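Local atomic coordinates of thioesterase superfamily (Jannaschia sp., PDB entry 2OAF), a protein that belongs to the hotdog-fold thioesterase superfamily and probably hydrolyses thioester bonds, perhaps those of acyl-CoA compounds. Residues W95-G100 with T105-G110; D48-E53 with A143-H148; R41-A46 with G120-V125; T67-P72 with D139-L144. All blocks are in the same frame, centred on the assembly; numbering follows the deposited sequence.

Contact 1: W95-G100 with T105-G110; sequences WPTRLG and TFRVDG. With PO4 (phosphate ion), chain H.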
loop_
_atom_site.group_PDB
_atom_site.type_symbol
_atom_site.label_atom_id
_atom_site.label_comp_id
_atom_site.label_asym_id
_atom_site.label_seq_id
_atom_site.Cartn_x
_atom_site.Cartn_y
_atom_site.Cartn_z
ATOM N N TRP B 95 -17.249 9.869 12.780
ATOM C CA TRP B 95 -17.503 10.811 13.854
ATOM C C TRP B 95 -16.715 10.464 15.105
ATOM O O TRP B 95 -16.358 9.313 15.298
ATOM C CB TRP B 95 -19.009 10.844 14.190
ATOM C CG TRP B 95 -19.512 9.618 14.863
ATOM C CD1 TRP B 95 -19.751 9.470 16.187
ATOM C CD2 TRP B 95 -19.825 8.348 14.251
ATOM N NE1 TRP B 95 -20.212 8.201 16.444
ATOM C CE2 TRP B 95 -20.258 7.487 15.281
ATOM C CE3 TRP B 95 -19.761 7.855 12.944
ATOM C CZ2 TRP B 95 -20.649 6.165 15.051
ATOM C CZ3 TRP B 95 -20.165 6.534 12.706
ATOM C CH2 TRP B 95 -20.587 5.704 13.766
ATOM N N PRO B 96 -16.482 11.467 15.971
ATOM C CA PRO B 96 -15.865 11.211 17.265
ATOM C C PRO B 96 -16.900 10.704 18.243
ATOM O O PRO B 96 -17.925 11.355 18.460
ATOM C CB PRO B 96 -15.383 12.582 17.704
ATOM C CG PRO B 96 -16.329 13.537 17.032
ATOM C CD PRO B 96 -16.750 12.905 15.761
ATOM N N THR B 97 -16.613 9.559 18.839
ATOM C CA THR B 97 -17.511 8.932 19.771
ATOM C C THR B 97 -17.173 9.331 21.214
ATOM O O THR B 97 -18.029 9.281 22.100
ATOM C CB THR B 97 -17.548 7.384 19.547
ATOM O OG1 THR B 97 -18.693 6.827 20.205
ATOM C CG2 THR B 97 -16.258 6.673 20.006
ATOM N N ARG B 98 -15.937 9.779 21.430
ATOM C CA ARG B 98 -15.448 10.056 22.750
ATOM C C ARG B 98 -14.191 10.918 22.719
ATOM O O ARG B 98 -13.339 10.724 21.865
ATOM C CB ARG B 98 -15.144 8.696 23.393
ATOM C CG ARG B 98 -14.199 8.768 24.530
ATOM C CD ARG B 98 -14.055 7.458 25.279
ATOM N NE ARG B 98 -13.779 7.798 26.670
ATOM C CZ ARG B 98 -12.633 8.339 27.091
ATOM N NH1 ARG B 98 -11.614 8.558 26.241
ATOM N NH2 ARG B 98 -12.495 8.635 28.372
ATOM N N LEU B 99 -14.068 11.843 23.669
ATOM C CA LEU B 99 -12.835 12.598 23.864
ATOM C C LEU B 99 -12.576 12.665 25.355
ATOM O O LEU B 99 -13.365 13.219 26.078
ATOM C CB LEU B 99 -12.987 14.004 23.289
ATOM C CG LEU B 99 -11.807 14.976 23.463
ATOM C CD1 LEU B 99 -10.510 14.511 22.773
ATOM C CD2 LEU B 99 -12.253 16.358 22.967
ATOM N N GLY B 100 -11.499 12.053 25.828
ATOM C CA GLY B 100 -11.128 12.173 27.214
ATOM C C GLY B 100 -10.125 13.289 27.355
ATOM O O GLY B 100 -10.039 14.169 26.511
ATOM N N THR B 105 -11.557 8.950 20.375
ATOM C CA THR B 105 -11.924 7.768 19.610
ATOM C C THR B 105 -12.892 8.173 18.526
ATOM O O THR B 105 -13.921 8.818 18.785
ATOM C CB THR B 105 -12.553 6.684 20.471
ATOM O OG1 THR B 105 -11.639 6.308 21.504
ATOM C CG2 THR B 105 -12.949 5.453 19.627
ATOM N N PHE B 106 -12.529 7.789 17.305
ATOM C CA PHE B 106 -13.346 7.973 16.126
ATOM C C PHE B 106 -13.972 6.657 15.769
ATOM O O PHE B 106 -13.279 5.624 15.766
ATOM C CB PHE B 106 -12.491 8.423 14.942
ATOM C CG PHE B 106 -12.058 9.861 15.023
ATOM C CD1 PHE B 106 -12.865 10.866 14.544
ATOM C CD2 PHE B 106 -10.845 10.202 15.576
ATOM C CE1 PHE B 106 -12.467 12.192 14.610
ATOM C CE2 PHE B 106 -10.445 11.524 15.627
ATOM C CZ PHE B 106 -11.268 12.514 15.137
ATOM N N ARG B 107 -15.256 6.724 15.416
ATOM C CA ARG B 107 -15.959 5.658 14.735
ATOM C C ARG B 107 -15.985 5.925 13.242
ATOM O O ARG B 107 -16.119 7.080 12.815
ATOM C CB ARG B 107 -17.389 5.597 15.243
ATOM C CG ARG B 107 -17.529 4.972 16.585
ATOM C CD ARG B 107 -17.509 3.428 16.541
ATOM N NE ARG B 107 -18.789 2.916 16.086
ATOM C CZ ARG B 107 -19.081 2.560 14.836
ATOM N NH1 ARG B 107 -18.160 2.592 13.893
ATOM N NH2 ARG B 107 -20.307 2.159 14.543
ATOM N N VAL B 108 -15.840 4.863 12.458
ATOM C CA VAL B 108 -16.061 4.906 11.020
ATOM C C VAL B 108 -16.888 3.676 10.625
ATOM O O VAL B 108 -16.509 2.545 10.966
ATOM C CB VAL B 108 -14.751 4.883 10.211
ATOM C CG1 VAL B 108 -15.056 4.866 8.704
ATOM C CG2 VAL B 108 -13.823 6.056 10.596
ATOM N N ASP B 109 -18.012 3.899 9.932
ATOM C CA ASP B 109 -18.792 2.824 9.331
ATOM C C ASP B 109 -18.562 2.983 7.834
ATOM O O ASP B 109 -18.805 4.067 7.245
ATOM C CB ASP B 109 -20.303 2.918 9.572
ATOM C CG ASP B 109 -20.727 2.587 11.000
ATOM O OD1 ASP B 109 -19.884 2.150 11.814
ATOM O OD2 ASP B 109 -21.938 2.771 11.300
ATOM N N GLY B 110 -18.139 1.898 7.211
ATOM C CA GLY B 110 -17.936 1.873 5.756
ATOM C C GLY B 110 -19.171 1.239 5.160
ATOM O O GLY B 110 -19.479 0.087 5.483
HETATM P P PO4 H . -8.367 9.302 28.435
HETATM O O1 PO4 H . -9.600 8.971 29.265
HETATM O O2 PO4 H . -8.802 9.988 27.166
HETATM O O3 PO4 H . -7.490 10.215 29.282
HETATM O O4 PO4 H . -7.634 8.031 28.039
HETATM O O HOH W 1 -10.848 7.750 23.846
#

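Contact 2: D48-E53 with A143-H148; sequences DAWWSE and ALIEPH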
loop_
_atom_site.group_PDB
_atom_site.type_symbol
_atom_site.label_atom_id
_atom_site.label_comp_id
_atom_site.label_asym_id
_atom_site.label_seq_id
_atom_site.Cartn_x
_atom_site.Cartn_y
_atom_site.Cartn_z
ATOM N N ASP B 48 -8.817 11.365 8.502
ATOM C CA ASP B 48 -8.043 12.479 7.955
ATOM C C ASP B 48 -8.968 13.520 7.301
ATOM O O ASP B 48 -8.769 14.727 7.484
ATOM C CB ASP B 48 -7.006 11.969 6.947
ATOM C CG ASP B 48 -6.240 13.091 6.292
ATOM O OD1 ASP B 48 -5.250 13.564 6.870
ATOM O OD2 ASP B 48 -6.651 13.519 5.211
ATOM N N ALA B 49 -9.980 13.055 6.555
ATOM C CA ALA B 49 -10.958 13.949 5.921
ATOM C C ALA B 49 -11.843 14.671 6.949
ATOM O O ALA B 49 -12.305 15.787 6.714
ATOM C CB ALA B 49 -11.843 13.181 4.861
ATOM N N TRP B 50 -12.101 14.014 8.075
ATOM C CA TRP B 50 -12.875 14.641 9.168
ATOM C C TRP B 50 -12.095 15.844 9.684
ATOM O O TRP B 50 -12.623 16.921 9.839
ATOM C CB TRP B 50 -13.177 13.640 10.297
ATOM C CG TRP B 50 -14.080 14.156 11.356
ATOM C CD1 TRP B 50 -15.438 13.950 11.459
ATOM C CD2 TRP B 50 -13.710 14.967 12.490
ATOM N NE1 TRP B 50 -15.927 14.595 12.594
ATOM C CE2 TRP B 50 -14.892 15.233 13.226
ATOM C CE3 TRP B 50 -12.509 15.490 12.949
ATOM C CZ2 TRP B 50 -14.888 15.994 14.357
ATOM C CZ3 TRP B 50 -12.510 16.262 14.122
ATOM C CH2 TRP B 50 -13.673 16.502 14.793
ATOM N N TRP B 51 -10.812 15.651 9.924
ATOM C CA TRP B 51 -9.963 16.756 10.361
ATOM C C TRP B 51 -9.929 17.883 9.347
ATOM O O TRP B 51 -9.945 19.034 9.718
ATOM C CB TRP B 51 -8.537 16.265 10.652
ATOM C CG TRP B 51 -8.429 15.485 11.886
ATOM C CD1 TRP B 51 -8.264 14.154 11.989
ATOM C CD2 TRP B 51 -8.468 15.994 13.218
ATOM N NE1 TRP B 51 -8.180 13.781 13.297
ATOM C CE2 TRP B 51 -8.316 14.891 14.084
ATOM C CE3 TRP B 51 -8.622 17.269 13.761
ATOM C CZ2 TRP B 51 -8.302 15.017 15.476
ATOM C CZ3 TRP B 51 -8.614 17.397 15.168
ATOM C CH2 TRP B 51 -8.455 16.265 16.001
ATOM N N SER B 52 -9.837 17.560 8.066
ATOM C CA SER B 52 -9.883 18.600 7.034
ATOM C C SER B 52 -11.179 19.398 7.105
ATOM O O SER B 52 -11.175 20.593 6.962
ATOM C CB SER B 52 -9.758 17.996 5.640
ATOM O OG SER B 52 -8.441 17.569 5.431
ATOM N N GLU B 53 -12.287 18.705 7.313
ATOM C CA GLU B 53 -13.583 19.335 7.321
ATOM C C GLU B 53 -13.757 20.275 8.521
ATOM O O GLU B 53 -14.269 21.380 8.373
ATOM C CB GLU B 53 -14.667 18.241 7.347
ATOM C CG GLU B 53 -16.086 18.746 7.327
ATOM C CD GLU B 53 -16.454 19.462 6.042
ATOM O OE1 GLU B 53 -15.813 19.201 4.989
ATOM O OE2 GLU B 53 -17.400 20.287 6.107
ATOM N N ALA B 143 -12.713 22.242 21.589
ATOM C CA ALA B 143 -13.826 23.118 21.209
ATOM C C ALA B 143 -14.382 22.765 19.831
ATOM O O ALA B 143 -15.589 22.851 19.611
ATOM C CB ALA B 143 -13.400 24.579 21.256
ATOM N N LEU B 144 -13.509 22.327 18.919
ATOM C CA LEU B 144 -13.930 21.884 17.585
ATOM C C LEU B 144 -14.570 20.508 17.590
ATOM O O LEU B 144 -15.453 20.237 16.763
ATOM C CB LEU B 144 -12.733 21.766 16.623
ATOM C CG LEU B 144 -11.964 23.034 16.296
ATOM C CD1 LEU B 144 -10.840 22.653 15.327
ATOM C CD2 LEU B 144 -12.886 24.140 15.732
ATOM N N ILE B 145 -14.082 19.625 18.469
ATOM C CA ILE B 145 -14.470 18.211 18.460
ATOM C C ILE B 145 -15.820 17.964 19.171
ATOM O O ILE B 145 -16.722 17.326 18.634
ATOM C CB ILE B 145 -13.397 17.354 19.162
ATOM C CG1 ILE B 145 -12.067 17.423 18.386
ATOM C CG2 ILE B 145 -13.913 15.913 19.301
ATOM C CD1 ILE B 145 -10.829 17.099 19.208
ATOM N N GLU B 146 -15.948 18.495 20.385
ATOM C CA GLU B 146 -17.111 18.215 21.261
ATOM C C GLU B 146 -18.507 18.388 20.662
ATOM O O GLU B 146 -19.396 17.560 20.936
ATOM C CB GLU B 146 -16.996 19.007 22.579
ATOM C CG GLU B 146 -15.934 18.388 23.466
ATOM C CD GLU B 146 -15.791 19.014 24.836
ATOM O OE1 GLU B 146 -16.076 20.225 25.012
ATOM O OE2 GLU B 146 -15.350 18.263 25.733
ATOM N N PRO B 147 -18.722 19.440 19.851
ATOM C CA PRO B 147 -20.049 19.577 19.220
ATOM C C PRO B 147 -20.456 18.410 18.313
ATOM O O PRO B 147 -21.644 18.292 17.957
ATOM C CB PRO B 147 -19.918 20.860 18.375
ATOM C CG PRO B 147 -18.785 21.604 18.993
ATOM C CD PRO B 147 -17.827 20.541 19.459
ATOM N N HIS B 148 -19.497 17.569 17.936
ATOM C CA HIS B 148 -19.786 16.463 17.030
ATOM C C HIS B 148 -19.898 15.107 17.722
ATOM O O HIS B 148 -20.161 14.101 17.058
ATOM C CB HIS B 148 -18.759 16.435 15.909
ATOM C CG HIS B 148 -18.672 17.727 15.170
ATOM N ND1 HIS B 148 -19.596 18.100 14.219
ATOM C CD2 HIS B 148 -17.794 18.754 15.270
ATOM C CE1 HIS B 148 -19.290 19.305 13.767
ATOM N NE2 HIS B 148 -18.196 19.719 14.382
#

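Contact 3: R41-A46 with G120-V125; sequences RFALEA and GAFTCV. With PO4 (phosphate ion), chain C.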
loop_
_atom_site.group_PDB
_atom_site.type_symbol
_atom_site.label_atom_id
_atom_site.label_comp_id
_atom_site.label_asym_id
_atom_site.label_seq_id
_atom_site.Cartn_x
_atom_site.Cartn_y
_atom_site.Cartn_z
ATOM N N ARG B 41 -6.715 1.466 5.868
ATOM C CA ARG B 41 -6.290 2.648 5.129
ATOM C C ARG B 41 -7.465 3.534 4.743
ATOM O O ARG B 41 -7.385 4.766 4.835
ATOM C CB ARG B 41 -5.559 2.260 3.849
ATOM C CG ARG B 41 -5.245 3.483 2.976
ATOM C CD ARG B 41 -4.048 3.338 2.027
ATOM N NE ARG B 41 -4.215 2.246 1.080
ATOM C CZ ARG B 41 -4.976 2.294 0.000
ATOM N NH1 ARG B 41 -5.670 3.384 -0.290
ATOM N NH2 ARG B 41 -5.054 1.228 -0.787
ATOM N N PHE B 42 -8.537 2.911 4.249
ATOM C CA PHE B 42 -9.737 3.663 3.873
ATOM C C PHE B 42 -10.339 4.342 5.095
ATOM O O PHE B 42 -10.753 5.494 5.029
ATOM C CB PHE B 42 -10.831 2.772 3.273
ATOM C CG PHE B 42 -10.433 2.019 2.030
ATOM C CD1 PHE B 42 -9.503 2.529 1.130
ATOM C CD2 PHE B 42 -11.062 0.830 1.725
ATOM C CE1 PHE B 42 -9.180 1.836 -0.021
ATOM C CE2 PHE B 42 -10.749 0.143 0.568
ATOM C CZ PHE B 42 -9.800 0.648 -0.302
ATOM N N ALA B 43 -10.418 3.628 6.209
ATOM C CA ALA B 43 -10.995 4.218 7.429
ATOM C C ALA B 43 -10.170 5.409 7.946
ATOM O O ALA B 43 -10.715 6.434 8.373
ATOM C CB ALA B 43 -11.182 3.153 8.519
ATOM N N LEU B 44 -8.858 5.277 7.872
ATOM C CA LEU B 44 -7.953 6.339 8.290
ATOM C C LEU B 44 -8.058 7.563 7.389
ATOM O O LEU B 44 -8.032 8.707 7.861
ATOM C CB LEU B 44 -6.524 5.812 8.391
ATOM C CG LEU B 44 -6.058 5.279 9.763
ATOM C CD1 LEU B 44 -7.096 4.391 10.398
ATOM C CD2 LEU B 44 -4.705 4.528 9.635
ATOM N N GLU B 45 -8.190 7.330 6.093
ATOM C CA GLU B 45 -8.425 8.403 5.130
ATOM C C GLU B 45 -9.692 9.219 5.482
ATOM O O GLU B 45 -9.723 10.442 5.356
ATOM C CB GLU B 45 -8.495 7.799 3.739
ATOM C CG GLU B 45 -8.746 8.783 2.588
ATOM C CD GLU B 45 -9.120 8.071 1.272
ATOM O OE1 GLU B 45 -8.524 6.971 1.011
ATOM O OE2 GLU B 45 -10.007 8.613 0.546
ATOM N N ALA B 46 -10.717 8.517 5.952
ATOM C CA ALA B 46 -11.960 9.105 6.403
ATOM C C ALA B 46 -11.739 10.016 7.602
ATOM O O ALA B 46 -12.330 11.117 7.703
ATOM C CB ALA B 46 -12.940 7.999 6.760
ATOM N N GLY B 120 -15.756 0.337 12.479
ATOM C CA GLY B 120 -14.485 0.469 13.180
ATOM C C GLY B 120 -14.472 1.541 14.268
ATOM O O GLY B 120 -15.218 2.521 14.203
ATOM N N ALA B 121 -13.578 1.365 15.246
ATOM C CA ALA B 121 -13.304 2.366 16.271
ATOM C C ALA B 121 -11.779 2.536 16.381
ATOM O O ALA B 121 -11.032 1.562 16.424
ATOM C CB ALA B 121 -13.904 1.933 17.616
ATOM N N PHE B 122 -11.339 3.785 16.394
ATOM C CA PHE B 122 -9.932 4.140 16.235
ATOM C C PHE B 122 -9.563 5.196 17.258
ATOM O O PHE B 122 -10.161 6.263 17.278
ATOM C CB PHE B 122 -9.735 4.716 14.833
ATOM C CG PHE B 122 -10.198 3.792 13.732
ATOM C CD1 PHE B 122 -11.526 3.787 13.313
ATOM C CD2 PHE B 122 -9.307 2.944 13.114
ATOM C CE1 PHE B 122 -11.945 2.944 12.291
ATOM C CE2 PHE B 122 -9.717 2.098 12.098
ATOM C CZ PHE B 122 -11.056 2.094 11.699
ATOM N N THR B 123 -8.590 4.891 18.107
ATOM C CA THR B 123 -8.252 5.721 19.250
ATOM C C THR B 123 -6.844 6.275 19.080
ATOM O O THR B 123 -5.897 5.532 18.771
ATOM C CB THR B 123 -8.310 4.902 20.547
ATOM O OG1 THR B 123 -9.600 4.288 20.647
ATOM C CG2 THR B 123 -8.083 5.811 21.771
ATOM N N CYS B 124 -6.741 7.590 19.228
ATOM C CA CYS B 124 -5.515 8.366 19.101
ATOM C C CYS B 124 -5.223 9.096 20.411
ATOM O O CYS B 124 -6.145 9.461 21.112
ATOM C CB CYS B 124 -5.735 9.433 18.042
ATOM S SG CYS B 124 -6.090 8.717 16.420
ATOM N N VAL B 125 -3.946 9.323 20.708
ATOM C CA VAL B 125 -3.537 10.259 21.754
ATOM C C VAL B 125 -3.041 11.525 21.044
ATOM O O VAL B 125 -3.039 11.582 19.817
ATOM C CB VAL B 125 -2.462 9.659 22.686
ATOM C CG1 VAL B 125 -3.059 8.522 23.530
ATOM C CG2 VAL B 125 -1.217 9.210 21.898
HETATM P P PO4 C . -1.780 -0.569 2.580
HETATM O O1 PO4 C . -0.575 -0.819 3.442
HETATM O O2 PO4 C . -2.279 -1.866 2.004
HETATM O O3 PO4 C . -2.878 -0.004 3.448
HETATM O O4 PO4 C . -1.429 0.447 1.510
#

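Contact 4: T67-P72 with D139-L144; sequences TNVGTP and DHLRAL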
loop_
_atom_site.group_PDB
_atom_site.type_symbol
_atom_site.label_atom_id
_atom_site.label_comp_id
_atom_site.label_asym_id
_atom_site.label_seq_id
_atom_site.Cartn_x
_atom_site.Cartn_y
_atom_site.Cartn_z
ATOM N N THR B 67 0.138 23.084 12.813
ATOM C CA THR B 67 -0.472 23.323 14.134
ATOM C C THR B 67 0.384 22.681 15.240
ATOM O O THR B 67 0.173 22.929 16.414
ATOM C CB THR B 67 -1.930 22.749 14.105
ATOM O OG1 THR B 67 -2.664 23.454 13.093
ATOM C CG2 THR B 67 -2.652 22.859 15.437
ATOM N N ASN B 68 1.351 21.854 14.847
ATOM C CA ASN B 68 2.231 21.154 15.776
ATOM C C ASN B 68 1.525 20.186 16.720
ATOM O O ASN B 68 1.984 19.951 17.841
ATOM C CB ASN B 68 3.050 22.145 16.601
ATOM C CG ASN B 68 4.301 21.520 17.163
ATOM O OD1 ASN B 68 4.893 20.618 16.559
ATOM N ND2 ASN B 68 4.706 21.979 18.315
ATOM N N VAL B 69 0.422 19.606 16.250
ATOM C CA VAL B 69 -0.322 18.637 17.028
ATOM C C VAL B 69 -0.337 17.321 16.268
ATOM O O VAL B 69 -0.793 17.264 15.128
ATOM C CB VAL B 69 -1.768 19.118 17.305
ATOM C CG1 VAL B 69 -2.583 17.995 17.971
ATOM C CG2 VAL B 69 -1.765 20.366 18.207
ATOM N N GLY B 70 0.205 16.276 16.888
ATOM C CA GLY B 70 0.131 14.947 16.332
ATOM C C GLY B 70 -0.965 14.172 17.015
ATOM O O GLY B 70 -1.343 14.483 18.152
ATOM N N THR B 71 -1.511 13.186 16.318
ATOM C CA THR B 71 -2.549 12.329 16.896
ATOM C C THR B 71 -2.224 10.874 16.557
ATOM O O THR B 71 -2.961 10.219 15.861
ATOM C CB THR B 71 -3.997 12.721 16.479
ATOM O OG1 THR B 71 -4.243 12.417 15.099
ATOM C CG2 THR B 71 -4.278 14.174 16.733
ATOM N N PRO B 72 -1.111 10.364 17.093
ATOM C CA PRO B 72 -0.747 8.967 16.817
ATOM C C PRO B 72 -1.793 7.961 17.337
ATOM O O PRO B 72 -2.427 8.198 18.356
ATOM C CB PRO B 72 0.610 8.807 17.530
ATOM C CG PRO B 72 0.631 9.884 18.563
ATOM C CD PRO B 72 -0.145 11.027 17.996
ATOM N N ASP B 139 -7.207 22.546 24.322
ATOM C CA ASP B 139 -8.508 23.159 24.476
ATOM C C ASP B 139 -9.098 23.596 23.152
ATOM O O ASP B 139 -10.302 23.473 22.963
ATOM C CB ASP B 139 -8.457 24.397 25.413
ATOM C CG ASP B 139 -8.130 24.045 26.867
ATOM O OD1 ASP B 139 -8.240 22.861 27.265
ATOM O OD2 ASP B 139 -7.760 24.979 27.618
ATOM N N HIS B 140 -8.292 24.151 22.253
ATOM C CA HIS B 140 -8.862 24.641 20.976
ATOM C C HIS B 140 -9.378 23.489 20.124
ATOM O O HIS B 140 -10.382 23.638 19.452
ATOM C CB HIS B 140 -7.906 25.529 20.150
ATOM C CG HIS B 140 -6.710 24.808 19.592
ATOM N ND1 HIS B 140 -5.617 24.467 20.362
ATOM C CD2 HIS B 140 -6.421 24.399 18.331
ATOM C CE1 HIS B 140 -4.717 23.863 19.604
ATOM N NE2 HIS B 140 -5.176 23.815 18.368
ATOM N N LEU B 141 -8.711 22.343 20.162
ATOM C CA LEU B 141 -9.224 21.179 19.456
ATOM C C LEU B 141 -10.477 20.626 20.150
ATOM O O LEU B 141 -11.452 20.276 19.494
ATOM C CB LEU B 141 -8.118 20.117 19.272
ATOM C CG LEU B 141 -6.979 20.614 18.362
ATOM C CD1 LEU B 141 -5.984 19.518 18.110
ATOM C CD2 LEU B 141 -7.466 21.225 16.992
ATOM N N ARG B 142 -10.474 20.586 21.475
ATOM C CA ARG B 142 -11.642 20.155 22.201
ATOM C C ARG B 142 -12.876 20.937 21.762
ATOM O O ARG B 142 -13.962 20.385 21.627
ATOM C CB ARG B 142 -11.396 20.361 23.686
ATOM C CG ARG B 142 -12.572 19.952 24.551
ATOM C CD ARG B 142 -12.199 20.022 25.990
ATOM N NE ARG B 142 -11.181 19.046 26.362
ATOM C CZ ARG B 142 -11.441 17.786 26.696
ATOM N NH1 ARG B 142 -12.681 17.299 26.671
ATOM N NH2 ARG B 142 -10.436 16.995 27.039
ATOM N N ALA B 143 -12.713 22.242 21.589
ATOM C CA ALA B 143 -13.826 23.118 21.209
ATOM C C ALA B 143 -14.382 22.765 19.831
ATOM O O ALA B 143 -15.589 22.851 19.611
ATOM C CB ALA B 143 -13.400 24.579 21.256
ATOM N N LEU B 144 -13.509 22.327 18.919
ATOM C CA LEU B 144 -13.930 21.884 17.585
ATOM C C LEU B 144 -14.570 20.508 17.590
ATOM O O LEU B 144 -15.453 20.237 16.763
ATOM C CB LEU B 144 -12.733 21.766 16.623
ATOM C CG LEU B 144 -11.964 23.034 16.296
ATOM C CD1 LEU B 144 -10.840 22.653 15.327
ATOM C CD2 LEU B 144 -12.886 24.140 15.732
#

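Contact 1: W95-G100 with T105-G110
Trp95 and Arg107 run alongside each other on one face of the sheet. The six-membered ring rests on the start of the arginine chain: Arg107 CB sits 3.4 Å from the ring centroid, 15° off the ring normal, a CH-pi contact. Further out, bends at chi2 and chi3 fold the guanidinium back, so that Trp95 CH2 lies 3.6 Å above the centre of one face. The two planes stay 56° apart. Asp109 OD1 accepts from both Arg107 NH1 (2.7 Å) and NH2, an end-on salt bridge; Gly120 O and Gln10 O also bond NH1 and NH2 respectively and help fix the group. The strands form an antiparallel hairpin of the hotdog sheet. In it Trp95 and Arg107 form a hydrogen-bonded pair. A classic beta bulge follows, where Thr97 and Arg98 both face Thr105. Thr97 N bonds Thr105 O at 2.8 Å; Arg98 N does so weakly. Thr97 CG2 also packs on Thr105 CG2 at 3.5 Å. A water joins Arg98 NH1 to Thr105 OG1, which also bonds Thr123 OG1. Arg98 NH1 and NH2 bond O2 and O1 of a phosphate ion, probably from the crystallisation liquor. Gln10 OE1 accepts from Trp95 NE1 and bonds Thr97 OG1.

Contact 2: D48-E53 with A143-H148
Trp50 has the most surface buried here, and it meets both Ile145 and His148 with the outer rim of its six-membered ring. Its CG is anti to the backbone N (chi1 -173°), which carries the indole out from helix 39-54 toward the C-terminal segment. Trp50 CH2 reaches Ile145 CG1 at 4.0 Å, and the two side chains cross at about a right angle. The neighbouring rim atom, Trp50 CZ2, lies 4.1 Å from His148 CD2. The two aromatic groups form an offset edge-to-face pair: the edge of Trp50 is turned toward the face of His148, with the planes at 88° and the centroids 5.9 Å apart. In the hotdog fold a long central helix is wrapped by an antiparallel sheet. Here residues 143-148, from helix 139-145 into a short 3-10 segment, lie beside that helix. Ile145 comes next in buried surface. It touches two tryptophans with different atoms, CG1 going to Trp50 and CD1 to Trp51 CH2 at 4.1 Å. Trp51 is turned the other way at its first torsion, its CG anti to the carbonyl carbon. Trp50 CZ3 stands 4.0 Å above the plane of the Trp51 ring, toward its rim. No hydrogen bond joins the two segments. Pro96 of strand 90-99 packs on Trp50, Ile145 and His148, while the Tyr54 ring meets Trp50 and His148.

Contact 3: R41-A46 with G120-V125
This contact belongs to the core of the hotdog fold, where the central helix 39-54 lies against the curved antiparallel sheet. Phe122 of strand 115-128 supplies the whole sheet side of it. Its CG is anti to the carbonyl carbon (chi1 -56°), and the ring extends toward the helix. The far end of the ring meets the smaller partner: Phe122 CZ is 3.4 Å from Ala43 CB, a close approach for two carbons. Ala43 carries just a methyl group, so ring and helix come near each other. Leu44 meets one flank of the same ring, with Leu44 CD1 3.8 Å from Phe122 CD2 and nearly as close to CE2. The leucine and phenylalanine side chains cross obliquely. No polar atom of one segment bonds to the other; the meeting is apolar and all three residues are buried. Two residues before Ala43, Arg41 NE makes a weak hydrogen bond to O4 of a phosphate ion, probably from the crystallisation liquor. Arg41 and His38 of the third subunit also bind this ion. Around the ring, Phe73 and Leu76 of strand 69-80 and Val108 of strand 103-112 pack on Phe122. Phe73 also reaches Leu44, which packs on Tyr35 of the third subunit.

Contact 4: T67-P72 with D139-L144
Val69 and Leu141 reach toward each other tip to tip, with Val69 CG1 3.7 Å from Leu141 CD1. The valine uses the methyl that stands opposite the backbone N (chi1 173°). The leucine has its CG opposite the carbonyl carbon and an extended second torsion, -175°, which sends CD1 outward from helix 139-145. A second, looser pair lies nearby. Thr67 and His140 approach each other from the two segments, and the methyl Thr67 CG2 stops 4.0 Å from His140 NE2, at the edge of the imidazole and near its plane. His140 has its CG between the backbone N and the carbonyl carbon (chi1 68°). In this conformation one face of the imidazole lies against Leu141, whose CG is 3.6 Å above the plane, toward the rim. The histidine is exposed, whereas Val69 and Leu141 are buried. No hydrogen bond crosses between the segments. Between Thr67 and Val69 the chain turns at Asn68, which has positive phi just after helix 59-65, and the strand begins. The contact thus joins the start of strand 69-80 to the first turn of helix 139-145. Leu63 of helix 59-65 also packs on Leu141, His55 touches both Thr67 and Leu141, and Phe126 of strand 115-128 lies against Val69.

In the fold
All four contacts serve one hotdog domain. Helix 39-54 gives contact 3 its first segment and, one residue further on, that of contact 2. Strand 69-80 then begins in contact 4, the hairpin of contact 1 follows, and strand 115-128 supplies the rest of contact 3. Helix 139-145 closes contacts 4 and 2, which share Ala143 and Leu144. Contact 3 is about 3 Å from the centre of the chain and contact 4 about 15 Å, measured from their centres. The centres of contacts 1 and 3 are about 8 Å apart, and a probable backbone hydrogen bond from Phe122 to Phe106 joins them across neighbouring strands. Contacts 1 and 2 meet where Trp50 packs on Pro96 and Phe106.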